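Local coordinates for putative zinc protease (PDB 3IH6), which is probably part of a zinc-dependent metalloendopeptidase of the M16 family that would cleave peptide bonds, a fragment that includes part of the family's inactive domain, at residues M30-A35 with V178-R183; L44-T49 with E119-A124. All coordinates share one frame; numbering follows the deposited sequence.

Contact 1 (M30-A35 with V178-R183); sequences MYHLPA and VAYLVR
Y180, the last helical residue of helix 170-180, lies against the turn where strand 26-32 runs out into P34. Its CB points at the strand, and CG, anti to the carbonyl carbon (chi1 -70°), lays one face of the ring against the proline. From there Y180 CD2 reaches H32 O at 3.5 Å, CE2 lies near P34 N and 4.1 Å from H32 NE2, the two rings meeting obliquely, and CZ meets P34 CG at 3.6 Å. P34 CG stands over the centre of the Y180 ring, 3.7 Å from its centroid, a CH-pi contact that suits proline because its ring is rigid and its CH groups are slightly polarised. The hydroxyl ends beside P34 CB.

A second CH-pi contact pairs the next residue, L181, with Y31, three residues before P34. L181, just past the helix end, centres an inverse gamma turn; its CD2 sits over one face of the Y31 ring, 3.9 Å from the centroid, while V182 O comes up at the ring's edge, 3.6 Å from Y31 CE1. The Y31 hydroxyl is satisfied by E109 of helix 97-109. The helix end is thus set against an inner strand of the antiparallel sheet.

No direct hydrogen bond joins the two segments. A water instead donates to H32 O (2.9 Å) and Y180 O (3.0 Å). Two acceptors cannot bond each other, so cohesion depends on aromatic faces meeting aliphatic groups, with water reconciling the carbonyls.

Contact 2 (L44-T49 with E119-A124); sequences LDLAAT and EELERA
T49 and L46 both set their first torsions to face helix 118-136. In T49, CG2 lies anti to the backbone N and OG1 anti to the carbonyl carbon (chi1 -65°), which brings the methyl to 3.9 Å from A124 CB and leaves the hydroxyl beside a water that donates to A124 O. A beta-branched threonine thus offers an apolar arm to A124 directly, while its polar arm reaches that residue at most through this water.

A124 is where the backbones come closest, and its small methyl suits the place: A124 CB rests 3.4 Å from L46 O. L46 spreads its two branches, CD2 lying 3.7 Å from A124 O, and CD1 meeting L121 CD1 at 4.0 Å.

R123 extends from its helix, then bends at chi3, turning the guanidinium back toward helix 39-52. There R123 NH1 donates to T49 O over 3.1 Å; the N-H...O angle of 144° is moderately bent, and the donor stands above the carbonyl plane. R123 NH2 adds a weak bond to I50 O, so the group engages two successive carbonyls of that helix.

The local axes approach to 8.9 Å and cross at 103°, close to perpendicular. Farther along helix 118-136, W128 packs on L46 and its NE1 is hydrogen-bonded to D45 OD2, while L121 also touches L170 and V173 of helix 170-180. D45 OD1 makes a weak hydrogen bond to T76 OG1 on strand 71-77, which places helix 39-52 against the sheet.

Strand 26-32 and helix 39-52 follow one another in the chain, so the first segments of both contacts come early, followed by 119-124 and finally 178-183; contact 2 therefore falls wholly between the two halves of contact 1. Their centres are about 15 Å apart, yet they touch through L44, whose CD2 packs on L33, P34 and Y180. Contact 1 ties an inner strand of the antiparallel sheet, next to the outermost strand 187-191, to the end of helix 170-180, whereas contact 2 joins two helices. Helix 39-52 meets both contacts, L44 facing contact 1 and L46 and T49 facing helix 118-136, so one early helix lies between the strand end and a later helix.

Contact 1 (M30-A35 with V178-R183)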
loop_
_atom_site.group_PDB
_atom_site.type_symbol
_atom_site.label_atom_id
_atom_site.label_comp_id
_atom_site.label_asym_id
_atom_site.label_seq_id
_atom_site.Cartn_x
_atom_site.Cartn_y
_atom_site.Cartn_z
HETATM N N MSE E 30 21.469 -17.482 -14.502
HETATM C CA MSE E 30 20.319 -18.241 -13.999
HETATM C C MSE E 30 20.697 -19.611 -13.426
HETATM O O MSE E 30 21.493 -20.351 -14.013
HETATM C CB MSE E 30 19.311 -18.469 -15.131
HETATM C CG MSE E 30 17.898 -18.751 -14.647
HETATM SE SE MSE E 30 17.091 -17.027 -14.261
HETATM C CE MSE E 30 17.633 -16.117 -15.944
ATOM N N TYR E 31 20.064 -19.952 -12.301
ATOM C CA TYR E 31 20.252 -21.219 -11.631
ATOM C C TYR E 31 18.867 -21.782 -11.253
ATOM O O TYR E 31 17.861 -21.037 -11.228
ATOM C CB TYR E 31 21.079 -21.012 -10.370
ATOM C CG TYR E 31 22.475 -20.485 -10.579
ATOM C CD1 TYR E 31 23.587 -21.359 -10.642
ATOM C CD2 TYR E 31 22.705 -19.124 -10.711
ATOM C CE1 TYR E 31 24.911 -20.870 -10.830
ATOM C CE2 TYR E 31 24.015 -18.622 -10.916
ATOM C CZ TYR E 31 25.112 -19.507 -10.974
ATOM O OH TYR E 31 26.383 -18.980 -11.147
ATOM N N HIS E 32 18.778 -23.072 -10.962
ATOM C CA HIS E 32 17.493 -23.620 -10.483
ATOM C C HIS E 32 17.326 -23.756 -8.967
ATOM O O HIS E 32 18.300 -23.928 -8.255
ATOM C CB HIS E 32 17.050 -24.895 -11.225
ATOM C CG HIS E 32 17.805 -26.136 -10.858
ATOM N ND1 HIS E 32 18.820 -26.644 -11.648
ATOM C CD2 HIS E 32 17.639 -27.023 -9.845
ATOM C CE1 HIS E 32 19.256 -27.784 -11.125
ATOM N NE2 HIS E 32 18.555 -28.039 -10.034
ATOM N N LEU E 33 16.084 -23.671 -8.489
ATOM C CA LEU E 33 15.786 -23.812 -7.052
ATOM C C LEU E 33 15.648 -25.275 -6.668
ATOM O O LEU E 33 15.242 -26.065 -7.500
ATOM C CB LEU E 33 14.466 -23.088 -6.693
ATOM C CG LEU E 33 14.390 -21.573 -6.974
ATOM C CD1 LEU E 33 12.986 -21.018 -6.805
ATOM C CD2 LEU E 33 15.396 -20.795 -6.157
ATOM N N PRO E 34 15.957 -25.630 -5.398
ATOM C CA PRO E 34 15.463 -26.874 -4.795
ATOM C C PRO E 34 13.933 -26.862 -4.763
ATOM O O PRO E 34 13.320 -25.793 -4.856
ATOM C CB PRO E 34 15.931 -26.785 -3.327
ATOM C CG PRO E 34 17.032 -25.779 -3.319
ATOM C CD PRO E 34 16.797 -24.848 -4.468
ATOM N N ALA E 35 13.343 -28.042 -4.614
ATOM C CA ALA E 35 11.940 -28.207 -4.238
ATOM C C ALA E 35 11.624 -27.358 -3.006
ATOM O O ALA E 35 12.476 -27.206 -2.130
ATOM C CB ALA E 35 11.681 -29.671 -3.957
ATOM N N VAL E 178 26.211 -23.703 -1.761
ATOM C CA VAL E 178 27.283 -24.444 -2.465
ATOM C C VAL E 178 26.810 -25.550 -3.448
ATOM O O VAL E 178 27.399 -25.690 -4.523
ATOM C CB VAL E 178 28.410 -24.917 -1.533
ATOM C CG1 VAL E 178 29.301 -25.921 -2.260
ATOM C CG2 VAL E 178 29.245 -23.718 -1.092
ATOM N N ALA E 179 25.749 -26.299 -3.114
ATOM C CA ALA E 179 25.244 -27.344 -4.041
ATOM C C ALA E 179 24.413 -26.826 -5.237
ATOM O O ALA E 179 24.402 -27.478 -6.281
ATOM C CB ALA E 179 24.470 -28.445 -3.281
ATOM N N TYR E 180 23.726 -25.685 -5.085
ATOM C CA TYR E 180 22.928 -25.097 -6.162
ATOM C C TYR E 180 23.626 -24.022 -6.984
ATOM O O TYR E 180 23.259 -23.784 -8.154
ATOM C CB TYR E 180 21.536 -24.622 -5.648
ATOM C CG TYR E 180 20.701 -25.828 -5.324
ATOM C CD1 TYR E 180 20.846 -26.488 -4.094
ATOM C CD2 TYR E 180 19.868 -26.405 -6.287
ATOM C CE1 TYR E 180 20.138 -27.669 -3.813
ATOM C CE2 TYR E 180 19.154 -27.579 -6.004
ATOM C CZ TYR E 180 19.304 -28.186 -4.768
ATOM O OH TYR E 180 18.635 -29.328 -4.496
ATOM N N LEU E 181 24.614 -23.344 -6.412
ATOM C CA LEU E 181 25.274 -22.295 -7.193
ATOM C C LEU E 181 26.531 -22.902 -7.836
ATOM O O LEU E 181 27.672 -22.742 -7.363
ATOM C CB LEU E 181 25.482 -21.013 -6.383
ATOM C CG LEU E 181 24.182 -20.432 -5.795
ATOM C CD1 LEU E 181 24.424 -19.240 -4.879
ATOM C CD2 LEU E 181 23.165 -20.025 -6.889
ATOM N N VAL E 182 26.280 -23.666 -8.903
ATOM C CA VAL E 182 27.318 -24.438 -9.571
ATOM C C VAL E 182 27.217 -24.262 -11.067
ATOM O O VAL E 182 26.118 -24.196 -11.624
ATOM C CB VAL E 182 27.287 -25.972 -9.206
ATOM C CG1 VAL E 182 27.767 -26.211 -7.748
ATOM C CG2 VAL E 182 25.926 -26.601 -9.467
ATOM N N ARG E 183 28.371 -24.169 -11.725
ATOM C CA ARG E 183 28.416 -24.006 -13.183
ATOM C C ARG E 183 27.461 -24.946 -13.975
ATOM O O ARG E 183 26.736 -24.475 -14.882
ATOM C CB ARG E 183 29.835 -24.132 -13.696
ATOM C CG ARG E 183 29.873 -24.144 -15.213
ATOM C CD ARG E 183 31.152 -23.603 -15.808
ATOM N NE ARG E 183 30.892 -23.380 -17.232
ATOM C CZ ARG E 183 31.355 -22.360 -17.945
ATOM N NH1 ARG E 183 32.122 -21.428 -17.382
ATOM N NH2 ARG E 183 31.032 -22.274 -19.228
HETATM O O HOH W 1 20.780 -24.762 -9.442
#

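Contact 2 (L44-T49 with E119-A124)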
loop_
_atom_site.group_PDB
_atom_site.type_symbol
_atom_site.label_atom_id
_atom_site.label_comp_id
_atom_site.label_asym_id
_atom_site.label_seq_id
_atom_site.Cartn_x
_atom_site.Cartn_y
_atom_site.Cartn_z
ATOM N N LEU E 44 18.757 -21.368 0.125
ATOM C CA LEU E 44 19.045 -20.623 -1.077
ATOM C C LEU E 44 18.315 -19.284 -1.064
ATOM O O LEU E 44 18.793 -18.295 -1.639
ATOM C CB LEU E 44 18.659 -21.444 -2.307
ATOM C CG LEU E 44 19.280 -21.028 -3.647
ATOM C CD1 LEU E 44 20.768 -20.870 -3.578
ATOM C CD2 LEU E 44 18.883 -21.975 -4.759
ATOM N N ASP E 45 17.177 -19.255 -0.383
ATOM C CA ASP E 45 16.378 -18.034 -0.235
ATOM C C ASP E 45 17.256 -17.034 0.557
ATOM O O ASP E 45 17.571 -15.933 0.073
ATOM C CB ASP E 45 15.101 -18.428 0.521
ATOM C CG ASP E 45 13.948 -17.460 0.322
ATOM O OD1 ASP E 45 14.078 -16.546 -0.513
ATOM O OD2 ASP E 45 12.896 -17.646 1.008
ATOM N N LEU E 46 17.742 -17.461 1.723
ATOM C CA LEU E 46 18.606 -16.615 2.589
ATOM C C LEU E 46 19.920 -16.214 1.906
ATOM O O LEU E 46 20.325 -15.073 1.996
ATOM C CB LEU E 46 18.888 -17.316 3.901
ATOM C CG LEU E 46 17.639 -17.625 4.740
ATOM C CD1 LEU E 46 17.981 -18.625 5.865
ATOM C CD2 LEU E 46 17.069 -16.303 5.258
ATOM N N ALA E 47 20.547 -17.170 1.204
ATOM C CA ALA E 47 21.769 -16.947 0.444
ATOM C C ALA E 47 21.647 -15.826 -0.583
ATOM O O ALA E 47 22.555 -14.980 -0.706
ATOM C CB ALA E 47 22.162 -18.203 -0.250
ATOM N N ALA E 48 20.566 -15.830 -1.374
ATOM C CA ALA E 48 20.442 -14.812 -2.409
ATOM C C ALA E 48 20.423 -13.405 -1.804
ATOM O O ALA E 48 20.926 -12.465 -2.400
ATOM C CB ALA E 48 19.226 -15.073 -3.291
ATOM N N THR E 49 19.889 -13.270 -0.603
ATOM C CA THR E 49 19.905 -11.977 0.099
ATOM C C THR E 49 21.319 -11.632 0.550
ATOM O O THR E 49 21.712 -10.471 0.498
ATOM C CB THR E 49 19.040 -12.026 1.380
ATOM O OG1 THR E 49 17.681 -12.218 1.052
ATOM C CG2 THR E 49 19.155 -10.752 2.196
ATOM N N GLU E 119 27.177 -13.360 10.993
ATOM C CA GLU E 119 26.587 -12.015 10.823
ATOM C C GLU E 119 25.831 -11.863 9.495
ATOM O O GLU E 119 24.786 -11.197 9.417
ATOM C CB GLU E 119 27.716 -10.961 10.920
ATOM C CG GLU E 119 27.265 -9.490 10.854
ATOM C CD GLU E 119 28.434 -8.508 10.970
ATOM O OE1 GLU E 119 29.512 -8.934 11.430
ATOM O OE2 GLU E 119 28.288 -7.313 10.606
ATOM N N GLU E 120 26.353 -12.480 8.440
ATOM C CA GLU E 120 25.670 -12.412 7.134
ATOM C C GLU E 120 24.348 -13.152 7.153
ATOM O O GLU E 120 23.351 -12.692 6.533
ATOM C CB GLU E 120 26.541 -12.969 6.019
ATOM C CG GLU E 120 27.526 -11.915 5.553
ATOM C CD GLU E 120 28.591 -12.474 4.644
ATOM O OE1 GLU E 120 28.907 -13.679 4.759
ATOM O OE2 GLU E 120 29.084 -11.704 3.789
ATOM N N LEU E 121 24.357 -14.282 7.871
ATOM C CA LEU E 121 23.174 -15.100 8.019
ATOM C C LEU E 121 22.150 -14.356 8.856
ATOM O O LEU E 121 20.945 -14.392 8.551
ATOM C CB LEU E 121 23.469 -16.468 8.645
ATOM C CG LEU E 121 22.249 -17.330 9.025
ATOM C CD1 LEU E 121 21.328 -17.611 7.849
ATOM C CD2 LEU E 121 22.725 -18.618 9.589
ATOM N N GLU E 122 22.608 -13.684 9.902
ATOM C CA GLU E 122 21.673 -12.944 10.725
ATOM C C GLU E 122 21.087 -11.777 9.922
ATOM O O GLU E 122 19.918 -11.446 10.103
ATOM C CB GLU E 122 22.331 -12.425 12.000
ATOM C CG GLU E 122 22.742 -13.465 13.036
ATOM C CD GLU E 122 21.620 -14.442 13.379
ATOM O OE1 GLU E 122 20.428 -14.149 13.136
ATOM O OE2 GLU E 122 21.937 -15.530 13.904
ATOM N N ARG E 123 21.883 -11.126 9.060
ATOM C CA ARG E 123 21.308 -10.052 8.225
ATOM C C ARG E 123 20.149 -10.576 7.316
ATOM O O ARG E 123 19.041 -10.015 7.282
ATOM C CB ARG E 123 22.385 -9.329 7.407
ATOM C CG ARG E 123 21.796 -8.485 6.265
ATOM C CD ARG E 123 22.796 -7.572 5.536
ATOM N NE ARG E 123 23.896 -8.278 4.882
ATOM C CZ ARG E 123 23.890 -8.820 3.649
ATOM N NH1 ARG E 123 22.805 -8.818 2.875
ATOM N NH2 ARG E 123 24.998 -9.400 3.189
ATOM N N ALA E 124 20.401 -11.693 6.630
ATOM C CA ALA E 124 19.408 -12.291 5.748
ATOM C C ALA E 124 18.216 -12.864 6.519
ATOM O O ALA E 124 17.052 -12.728 6.063
ATOM C CB ALA E 124 20.042 -13.342 4.915
HETATM O O HOH W 2 16.322 -13.135 2.975
#